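Local coordinates for putative peptide ABC-transport system periplasmic peptide-binding protein (Campylobacter jejuni, PDB 4OEV) that binds nickel(II), here together with oxalate, as the extracytoplasmic solute-binding protein of an ABC-type nickel importer, and belongs to a family generally assigned to peptide transport, at residues V11-P20 against H26-F34; L381-D389 against T475-V483. One frame throughout, in Å; residues are numbered along the deposited sequence.

Contact 1 of 2, residues V11-P20 against H26-F34. With NI (nickel (II) ion), chain C.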
loop_
_atom_site.group_PDB
_atom_site.type_symbol
_atom_site.label_atom_id
_atom_site.label_comp_id
_atom_site.label_asym_id
_atom_site.label_seq_id
_atom_site.Cartn_x
_atom_site.Cartn_y
_atom_site.Cartn_z
ATOM N N VAL A 11 -12.374 1.246 -8.856
ATOM C CA VAL A 11 -11.168 1.013 -8.062
ATOM C C VAL A 11 -10.123 0.281 -8.905
ATOM O O VAL A 11 -10.454 -0.695 -9.589
ATOM C CB VAL A 11 -11.489 0.217 -6.789
ATOM C CG1 VAL A 11 -10.190 -0.179 -6.088
ATOM C CG2 VAL A 11 -12.339 1.089 -5.858
ATOM N N GLU A 12 -8.880 0.747 -8.862
ATOM C CA GLU A 12 -7.814 0.157 -9.742
ATOM C C GLU A 12 -7.563 -1.360 -9.524
ATOM O O GLU A 12 -7.526 -2.144 -10.498
ATOM C CB GLU A 12 -6.526 0.923 -9.564
ATOM C CG GLU A 12 -5.372 0.434 -10.475
ATOM C CD GLU A 12 -4.078 1.057 -10.102
ATOM O OE1 GLU A 12 -4.097 1.853 -9.142
ATOM O OE2 GLU A 12 -3.037 0.760 -10.749
ATOM N N ASN A 13 -7.451 -1.764 -8.249
ATOM C CA ASN A 13 -7.078 -3.122 -7.867
ATOM C C ASN A 13 -8.247 -3.863 -7.244
ATOM O O ASN A 13 -9.121 -3.243 -6.645
ATOM C CB ASN A 13 -5.912 -3.076 -6.875
ATOM C CG ASN A 13 -4.713 -2.380 -7.449
ATOM O OD1 ASN A 13 -4.031 -2.940 -8.299
ATOM N ND2 ASN A 13 -4.446 -1.149 -6.999
ATOM N N GLU A 14 -8.270 -5.172 -7.428
ATOM C CA GLU A 14 -9.231 -6.027 -6.804
ATOM C C GLU A 14 -8.461 -7.018 -5.928
ATOM O O GLU A 14 -7.227 -6.957 -5.825
ATOM C CB GLU A 14 -10.083 -6.738 -7.853
ATOM C CG GLU A 14 -9.285 -7.517 -8.877
ATOM C CD GLU A 14 -10.164 -8.257 -9.872
ATOM O OE1 GLU A 14 -11.408 -8.245 -9.699
ATOM O OE2 GLU A 14 -9.600 -8.861 -10.817
ATOM N N ILE A 15 -9.193 -7.903 -5.283
ATOM C CA ILE A 15 -8.575 -8.968 -4.495
ATOM C C ILE A 15 -9.340 -10.271 -4.713
ATOM O O ILE A 15 -10.588 -10.268 -4.776
ATOM C CB ILE A 15 -8.525 -8.590 -3.012
ATOM C CG1 ILE A 15 -7.845 -9.702 -2.191
ATOM C CG2 ILE A 15 -9.964 -8.344 -2.428
ATOM C CD1 ILE A 15 -7.333 -9.185 -0.879
ATOM N N ALA A 16 -8.623 -11.386 -4.856
ATOM C CA ALA A 16 -9.302 -12.662 -5.113
ATOM C C ALA A 16 -9.946 -13.270 -3.872
ATOM O O ALA A 16 -10.796 -14.144 -3.993
ATOM C CB ALA A 16 -8.351 -13.676 -5.716
ATOM N N ARG A 17 -9.522 -12.865 -2.684
ATOM C CA ARG A 17 -10.125 -13.433 -1.456
ATOM C C ARG A 17 -10.523 -12.265 -0.571
ATOM O O ARG A 17 -9.662 -11.494 -0.116
ATOM C CB ARG A 17 -9.138 -14.371 -0.741
ATOM C CG ARG A 17 -8.828 -15.649 -1.485
ATOM C CD ARG A 17 -7.752 -16.468 -0.759
ATOM N NE ARG A 17 -6.421 -15.904 -0.932
ATOM C CZ ARG A 17 -5.305 -16.438 -0.441
ATOM N NH1 ARG A 17 -5.325 -17.552 0.284
ATOM N NH2 ARG A 17 -4.151 -15.857 -0.671
ATOM N N ILE A 18 -11.829 -12.042 -0.421
ATOM C CA ILE A 18 -12.273 -10.914 0.372
ATOM C C ILE A 18 -12.255 -11.343 1.822
ATOM O O ILE A 18 -13.291 -11.625 2.428
ATOM C CB ILE A 18 -13.668 -10.387 -0.063
ATOM C CG1 ILE A 18 -13.636 -9.972 -1.552
ATOM C CG2 ILE A 18 -14.045 -9.157 0.775
ATOM C CD1 ILE A 18 -15.029 -9.629 -2.145
ATOM N N ASN A 19 -11.056 -11.335 2.375
ATOM C CA ASN A 19 -10.797 -11.891 3.693
ATOM C C ASN A 19 -9.633 -11.112 4.273
ATOM O O ASN A 19 -8.562 -11.068 3.668
ATOM C CB ASN A 19 -10.494 -13.379 3.549
ATOM C CG ASN A 19 -10.150 -14.051 4.846
ATOM O OD1 ASN A 19 -9.736 -13.429 5.823
ATOM N ND2 ASN A 19 -10.343 -15.345 4.869
ATOM N N PRO A 20 -9.862 -10.442 5.409
ATOM C CA PRO A 20 -8.823 -9.651 6.084
ATOM C C PRO A 20 -7.454 -10.380 6.206
ATOM O O PRO A 20 -6.431 -9.716 6.121
ATOM C CB PRO A 20 -9.434 -9.393 7.467
ATOM C CG PRO A 20 -10.910 -9.467 7.240
ATOM C CD PRO A 20 -11.191 -10.268 6.023
ATOM N N HIS A 26 -4.269 -3.298 -1.085
ATOM C CA HIS A 26 -4.546 -2.831 -2.447
ATOM C C HIS A 26 -6.027 -2.683 -2.784
ATOM O O HIS A 26 -6.359 -2.060 -3.778
ATOM C CB HIS A 26 -3.953 -3.771 -3.487
ATOM C CG HIS A 26 -2.516 -3.533 -3.733
ATOM N ND1 HIS A 26 -1.536 -3.882 -2.829
ATOM C CD2 HIS A 26 -1.881 -2.921 -4.770
ATOM C CE1 HIS A 26 -0.354 -3.523 -3.320
ATOM N NE2 HIS A 26 -0.550 -2.926 -4.469
ATOM N N ASP A 27 -6.913 -3.232 -1.970
ATOM C CA ASP A 27 -8.328 -3.254 -2.350
ATOM C C ASP A 27 -9.193 -2.276 -1.559
ATOM O O ASP A 27 -8.742 -1.668 -0.579
ATOM C CB ASP A 27 -8.882 -4.654 -2.186
ATOM C CG ASP A 27 -9.028 -5.030 -0.735
ATOM O OD1 ASP A 27 -10.085 -4.697 -0.178
ATOM O OD2 ASP A 27 -8.090 -5.626 -0.158
ATOM N N ALA A 28 -10.431 -2.101 -2.016
ATOM C CA ALA A 28 -11.381 -1.242 -1.309
ATOM C C ALA A 28 -12.568 -2.038 -0.761
ATOM O O ALA A 28 -13.536 -1.426 -0.276
ATOM C CB ALA A 28 -11.888 -0.094 -2.220
ATOM N N VAL A 29 -12.517 -3.381 -0.834
ATOM C CA VAL A 29 -13.701 -4.168 -0.513
ATOM C C VAL A 29 -13.667 -4.857 0.869
ATOM O O VAL A 29 -14.724 -5.007 1.497
ATOM C CB VAL A 29 -14.000 -5.248 -1.609
ATOM C CG1 VAL A 29 -14.469 -4.580 -2.875
ATOM C CG2 VAL A 29 -12.771 -6.112 -1.905
ATOM N N ILE A 30 -12.481 -5.242 1.355
ATOM C CA ILE A 30 -12.395 -5.865 2.672
ATOM C C ILE A 30 -12.881 -4.848 3.713
ATOM O O ILE A 30 -13.604 -5.215 4.642
ATOM C CB ILE A 30 -10.961 -6.380 3.021
ATOM C CG1 ILE A 30 -10.593 -7.492 2.038
ATOM C CG2 ILE A 30 -10.919 -6.885 4.526
ATOM C CD1 ILE A 30 -9.185 -8.124 2.198
ATOM N N ASN A 31 -12.526 -3.574 3.557
ATOM C CA ASN A 31 -12.995 -2.563 4.527
ATOM C C ASN A 31 -14.482 -2.185 4.403
ATOM O O ASN A 31 -14.992 -1.416 5.220
ATOM C CB ASN A 31 -12.138 -1.298 4.406
ATOM C CG ASN A 31 -10.793 -1.438 5.100
ATOM O OD1 ASN A 31 -9.788 -1.784 4.466
ATOM N ND2 ASN A 31 -10.760 -1.154 6.401
ATOM N N LEU A 32 -15.183 -2.713 3.397
ATOM C CA LEU A 32 -16.649 -2.527 3.301
ATOM C C LEU A 32 -17.367 -3.615 4.114
ATOM O O LEU A 32 -18.307 -3.348 4.880
ATOM C CB LEU A 32 -17.104 -2.595 1.855
ATOM C CG LEU A 32 -16.422 -1.581 0.932
ATOM C CD1 LEU A 32 -16.841 -1.798 -0.500
ATOM C CD2 LEU A 32 -16.796 -0.170 1.386
ATOM N N VAL A 33 -16.910 -4.851 3.937
ATOM C CA VAL A 33 -17.527 -6.009 4.579
ATOM C C VAL A 33 -17.073 -6.200 6.031
ATOM O O VAL A 33 -17.848 -6.645 6.899
ATOM C CB VAL A 33 -17.211 -7.274 3.733
ATOM C CG1 VAL A 33 -17.784 -8.534 4.344
ATOM C CG2 VAL A 33 -17.714 -7.074 2.303
ATOM N N PHE A 34 -15.819 -5.863 6.316
ATOM C CA PHE A 34 -15.270 -6.150 7.648
ATOM C C PHE A 34 -14.973 -4.884 8.419
ATOM O O PHE A 34 -14.879 -3.792 7.827
ATOM C CB PHE A 34 -13.997 -6.985 7.529
ATOM C CG PHE A 34 -14.220 -8.307 6.871
ATOM C CD1 PHE A 34 -14.539 -9.424 7.637
ATOM C CD2 PHE A 34 -14.148 -8.433 5.495
ATOM C CE1 PHE A 34 -14.769 -10.654 7.027
ATOM C CE2 PHE A 34 -14.372 -9.652 4.870
ATOM C CZ PHE A 34 -14.671 -10.777 5.643
HETATM NI NI NI C . 0.826 -1.656 -5.673
HETATM O O HOH W 1 -10.962 -3.348 -4.311
HETATM O O HOH W 2 -6.722 -0.098 -5.810
HETATM O O HOH W 3 0.272 -3.095 -6.903
#
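Pro-20 sets its CD-CG edge on one face of the Phe-34 ring. Its CD sits over the middle of that face, 3.4 Å from the centroid of the Phe-34 ring and 8° off the ring normal, a CH-pi contact. Val-33 CG1 covers the opposite face near the rim, so the ring is held between the two. At the ring edge, near its plane, Phe-34 CE2 comes within 3.3 Å of Ile-18 O, a buried carbonyl with no hydrogen-bonding partner.

Ile-18 and Ile-30 run past each other in opposite directions. Ile-30 CG2 meets the Pro-20 ring, while its CD1 turns to Ile-15, whose side chain it crosses at about a right angle. CG1 of Ile-15 is anti to the backbone N (chi1 -179°). This sends CD1 to Ile-30 and to Asp-27 OD2, and leaves the CG2 branch for Val-29 CG2 at 3.6 Å.

Asp-27 OD1 accepts from Val-29 N and Ile-30 N, at 2.8 Å and 2.9 Å from these nitrogens.

Toward His-26 two waters bridge the segments. One joins Asn-13 O to Ala-28 N; another joins Asn-13 N and ND2 to His-26 O. The Asn-13 amide stands at the edge of the His-26 ring, the two planes 86° apart. His-26 ND1 is bonded to Glu-24 O, and NE2 binds nickel at 2.2 Å. The connection from strand 6-11 to helix 30-33 thus folds back on itself around an isoleucine, valine and proline cluster, with an Asx turn at the helix start, and carries one histidine of the nickel site.

Contact 2 of 2, residues L381-D389 against T475-V483. With NI (nickel (II) ion), chain C; OXL (oxalate ion), chain D.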
loop_
_atom_site.group_PDB
_atom_site.type_symbol
_atom_site.label_atom_id
_atom_site.label_comp_id
_atom_site.label_asym_id
_atom_site.label_seq_id
_atom_site.Cartn_x
_atom_site.Cartn_y
_atom_site.Cartn_z
ATOM N N LEU A 381 8.990 -0.093 -12.322
ATOM C CA LEU A 381 8.505 1.199 -11.860
ATOM C C LEU A 381 7.481 0.891 -10.752
ATOM O O LEU A 381 6.317 0.686 -11.058
ATOM C CB LEU A 381 7.848 1.996 -13.006
ATOM C CG LEU A 381 8.006 3.523 -12.887
ATOM C CD1 LEU A 381 7.467 4.035 -11.573
ATOM C CD2 LEU A 381 9.464 3.914 -12.978
ATOM N N ILE A 382 7.962 0.861 -9.516
ATOM C CA ILE A 382 7.262 0.310 -8.326
ATOM C C ILE A 382 6.638 1.429 -7.485
ATOM O O ILE A 382 6.929 2.604 -7.716
ATOM C CB ILE A 382 8.290 -0.484 -7.462
ATOM C CG1 ILE A 382 7.596 -1.480 -6.481
ATOM C CG2 ILE A 382 9.119 0.540 -6.596
ATOM C CD1 ILE A 382 8.579 -2.508 -5.928
ATOM N N GLY A 383 5.760 1.100 -6.502
ATOM C CA GLY A 383 5.227 2.148 -5.665
ATOM C C GLY A 383 4.867 1.434 -4.315
ATOM O O GLY A 383 4.617 0.231 -4.355
ATOM N N TRP A 384 4.927 2.148 -3.189
ATOM C CA TRP A 384 4.473 1.631 -1.853
ATOM C C TRP A 384 4.124 2.824 -1.024
ATOM O O TRP A 384 4.390 3.938 -1.428
ATOM C CB TRP A 384 5.571 0.829 -1.106
ATOM C CG TRP A 384 6.047 -0.393 -1.775
ATOM C CD1 TRP A 384 7.301 -0.607 -2.328
ATOM C CD2 TRP A 384 5.307 -1.573 -1.986
ATOM N NE1 TRP A 384 7.351 -1.870 -2.882
ATOM C CE2 TRP A 384 6.146 -2.487 -2.656
ATOM C CE3 TRP A 384 4.016 -1.985 -1.619
ATOM C CZ2 TRP A 384 5.718 -3.772 -2.998
ATOM C CZ3 TRP A 384 3.597 -3.255 -1.979
ATOM C CH2 TRP A 384 4.451 -4.132 -2.636
ATOM N N GLY A 385 3.551 2.617 0.169
ATOM C CA GLY A 385 3.389 3.746 1.064
ATOM C C GLY A 385 2.111 3.630 1.904
ATOM O O GLY A 385 1.063 3.242 1.382
ATOM N N SER A 386 2.202 3.942 3.186
ATOM C CA SER A 386 1.013 3.817 4.088
ATOM C C SER A 386 1.056 5.006 5.009
ATOM O O SER A 386 2.132 5.428 5.460
ATOM C CB SER A 386 1.022 2.471 4.848
ATOM O OG SER A 386 -0.127 2.337 5.762
ATOM N N PRO A 387 -0.111 5.571 5.304
ATOM C CA PRO A 387 -0.170 6.667 6.254
ATOM C C PRO A 387 -0.178 6.119 7.693
ATOM O O PRO A 387 -0.134 6.882 8.651
ATOM C CB PRO A 387 -1.499 7.345 5.923
ATOM C CG PRO A 387 -2.350 6.229 5.449
ATOM C CD PRO A 387 -1.440 5.217 4.781
ATOM N N LEU A 388 -0.297 4.816 7.838
ATOM C CA LEU A 388 -0.283 4.234 9.199
ATOM C C LEU A 388 1.147 4.065 9.742
ATOM O O LEU A 388 2.089 4.656 9.207
ATOM C CB LEU A 388 -1.036 2.908 9.188
ATOM C CG LEU A 388 -2.467 3.090 8.695
ATOM C CD1 LEU A 388 -3.201 1.809 8.890
ATOM C CD2 LEU A 388 -3.188 4.259 9.366
ATOM N N ASP A 389 1.318 3.224 10.765
ATOM C CA ASP A 389 2.626 3.028 11.388
ATOM C C ASP A 389 3.750 2.763 10.372
ATOM O O ASP A 389 3.582 2.012 9.375
ATOM C CB ASP A 389 2.552 1.876 12.424
ATOM C CG ASP A 389 3.772 1.832 13.302
ATOM O OD1 ASP A 389 4.814 1.277 12.857
ATOM O OD2 ASP A 389 3.716 2.433 14.410
ATOM N N THR A 475 -11.931 13.801 2.833
ATOM C CA THR A 475 -10.543 13.445 2.501
ATOM C C THR A 475 -9.834 12.962 3.741
ATOM O O THR A 475 -10.274 13.224 4.870
ATOM C CB THR A 475 -9.739 14.623 1.959
ATOM O OG1 THR A 475 -9.707 15.646 2.960
ATOM C CG2 THR A 475 -10.365 15.194 0.665
ATOM N N ARG A 476 -8.759 12.220 3.510
ATOM C CA ARG A 476 -7.746 11.987 4.522
ATOM C C ARG A 476 -6.480 11.514 3.806
ATOM O O ARG A 476 -6.468 11.339 2.568
ATOM C CB ARG A 476 -8.222 11.003 5.601
ATOM C CG ARG A 476 -8.445 9.582 5.169
ATOM C CD ARG A 476 -8.887 8.676 6.362
ATOM N NE ARG A 476 -8.597 7.302 5.979
ATOM C CZ ARG A 476 -8.986 6.207 6.618
ATOM N NH1 ARG A 476 -8.633 5.023 6.106
ATOM N NH2 ARG A 476 -9.741 6.283 7.710
ATOM N N THR A 477 -5.394 11.386 4.552
ATOM C CA THR A 477 -4.131 11.007 3.944
ATOM C C THR A 477 -4.241 9.581 3.431
ATOM O O THR A 477 -4.479 8.641 4.196
ATOM C CB THR A 477 -2.978 11.189 4.924
ATOM O OG1 THR A 477 -2.984 12.553 5.335
ATOM C CG2 THR A 477 -1.614 10.899 4.252
ATOM N N LEU A 478 -4.089 9.436 2.117
ATOM C CA LEU A 478 -4.275 8.154 1.454
ATOM C C LEU A 478 -2.993 7.318 1.511
ATOM O O LEU A 478 -1.917 7.808 1.927
ATOM C CB LEU A 478 -4.705 8.356 -0.017
ATOM C CG LEU A 478 -6.029 9.143 -0.164
ATOM C CD1 LEU A 478 -6.516 9.156 -1.603
ATOM C CD2 LEU A 478 -7.156 8.611 0.817
ATOM N N GLY A 479 -3.126 6.052 1.117
ATOM C CA GLY A 479 -1.996 5.150 1.020
ATOM C C GLY A 479 -1.719 4.868 -0.438
ATOM O O GLY A 479 -2.208 5.558 -1.347
ATOM N N HIS A 480 -0.915 3.844 -0.620
ATOM C CA HIS A 480 -0.510 3.302 -1.907
ATOM C C HIS A 480 -1.747 2.989 -2.775
ATOM O O HIS A 480 -2.744 2.431 -2.280
ATOM C CB HIS A 480 0.348 2.078 -1.630
ATOM C CG HIS A 480 0.806 1.367 -2.842
ATOM N ND1 HIS A 480 1.429 2.020 -3.895
ATOM C CD2 HIS A 480 0.751 0.059 -3.183
ATOM C CE1 HIS A 480 1.722 1.143 -4.835
ATOM N NE2 HIS A 480 1.349 -0.060 -4.438
ATOM N N HIS A 481 -1.691 3.447 -4.030
ATOM C CA HIS A 481 -2.782 3.434 -5.016
ATOM C C HIS A 481 -3.963 4.284 -4.606
ATOM O O HIS A 481 -5.024 4.125 -5.180
ATOM C CB HIS A 481 -3.317 2.020 -5.346
ATOM C CG HIS A 481 -2.304 1.102 -5.973
ATOM N ND1 HIS A 481 -1.953 1.158 -7.316
ATOM C CD2 HIS A 481 -1.597 0.072 -5.445
ATOM C CE1 HIS A 481 -1.052 0.217 -7.571
ATOM N NE2 HIS A 481 -0.826 -0.462 -6.454
ATOM N N GLY A 482 -3.774 5.192 -3.645
ATOM C CA GLY A 482 -4.844 6.031 -3.167
ATOM C C GLY A 482 -5.822 5.266 -2.281
ATOM O O GLY A 482 -6.874 5.820 -1.871
ATOM N N VAL A 483 -5.483 4.010 -1.965
ATOM C CA VAL A 483 -6.356 3.203 -1.071
ATOM C C VAL A 483 -6.688 4.005 0.158
ATOM O O VAL A 483 -5.828 4.691 0.758
ATOM C CB VAL A 483 -5.720 1.835 -0.714
ATOM C CG1 VAL A 483 -6.403 1.161 0.466
ATOM C CG2 VAL A 483 -5.798 0.868 -1.960
HETATM NI NI NI C . 0.826 -1.656 -5.673
HETATM C C1 OXL D . 3.282 -1.477 -7.005
HETATM C C2 OXL D . 3.325 -2.614 -5.989
HETATM O O1 OXL D . 4.312 -1.080 -7.697
HETATM O O2 OXL D . 4.160 -3.511 -6.204
HETATM O O3 OXL D . 2.160 -0.958 -7.178
HETATM O O4 OXL D . 2.450 -2.737 -5.053
HETATM O O HOH W 3 0.272 -3.095 -6.903
#
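The nickel and oxalate site of this solute-binding protein is built here, where the end of strand 379-384 meets the loop carrying His-480 and His-481. His-480 NE2 and His-481 NE2 both bind the nickel ion, at 2.1 Å and 2.2 Å. Oxalate chelates the same ion through O3 and O4, and a water takes a further position. His-26 NE2 supplies the sixth donor atom.

His-480 lies over the strand. Its CG is anti to the backbone N (chi1 178°), which carries the ring back over Gly-383 and Trp-384. Trp-384 CA sits over one face of the ring, 3.9 Å from the centroid of His-480. Gly-383 O lies over the same face and comes within 3.1 Å of His-480 CE1. His-481 CD2 covers the opposite face. The indole of Trp-384 and the ring of His-480 meet obliquely, their planes 43° apart.

Trp-384 offers a face to the oxalate: O4 is 3.3 Å from Trp-384 CZ3. Gly-383 N gives a weak hydrogen bond to oxalate O1. Arg-344 also bonds the anion, and its positive charge probably helps to hold it.

One backbone bond joins the segments, His-480 N to Gly-385 O, 2.9 Å long. Beyond it Pro-387 packs on Gly-479 and on Thr-477, Pro-387 CB to Thr-477 CG2 being 3.9 Å.

Asp-240 accepts from His-480 ND1 and His-481 N, fixing both residues. Strand 379-384 pairs with strand 241-246, and helix 342-357 brings Arg-344 against both histidines.

Contact 1 closes near the start of the chain, well before contact 2 opens, and their centres lie about 15 Å apart. They meet at the nickel ion, which contact 1 supplies with one histidine and contact 2 with two. A second tie is a probable hydrogen bond from His-481 ND1 to Glu-12 OE1, and Asn-13 packs on His-481. The two draw on different sheets. Residues 11-20 start at the end of strand 6-11, at the edge of a four-stranded mixed sheet, whereas 381-389 begins on strand 379-384 of the antiparallel sheet that holds 241-246 and 454-467. Nickel thus bridges parts of the fold far apart in sequence, consistent with ligand capture between the lobes of a periplasmic binding protein.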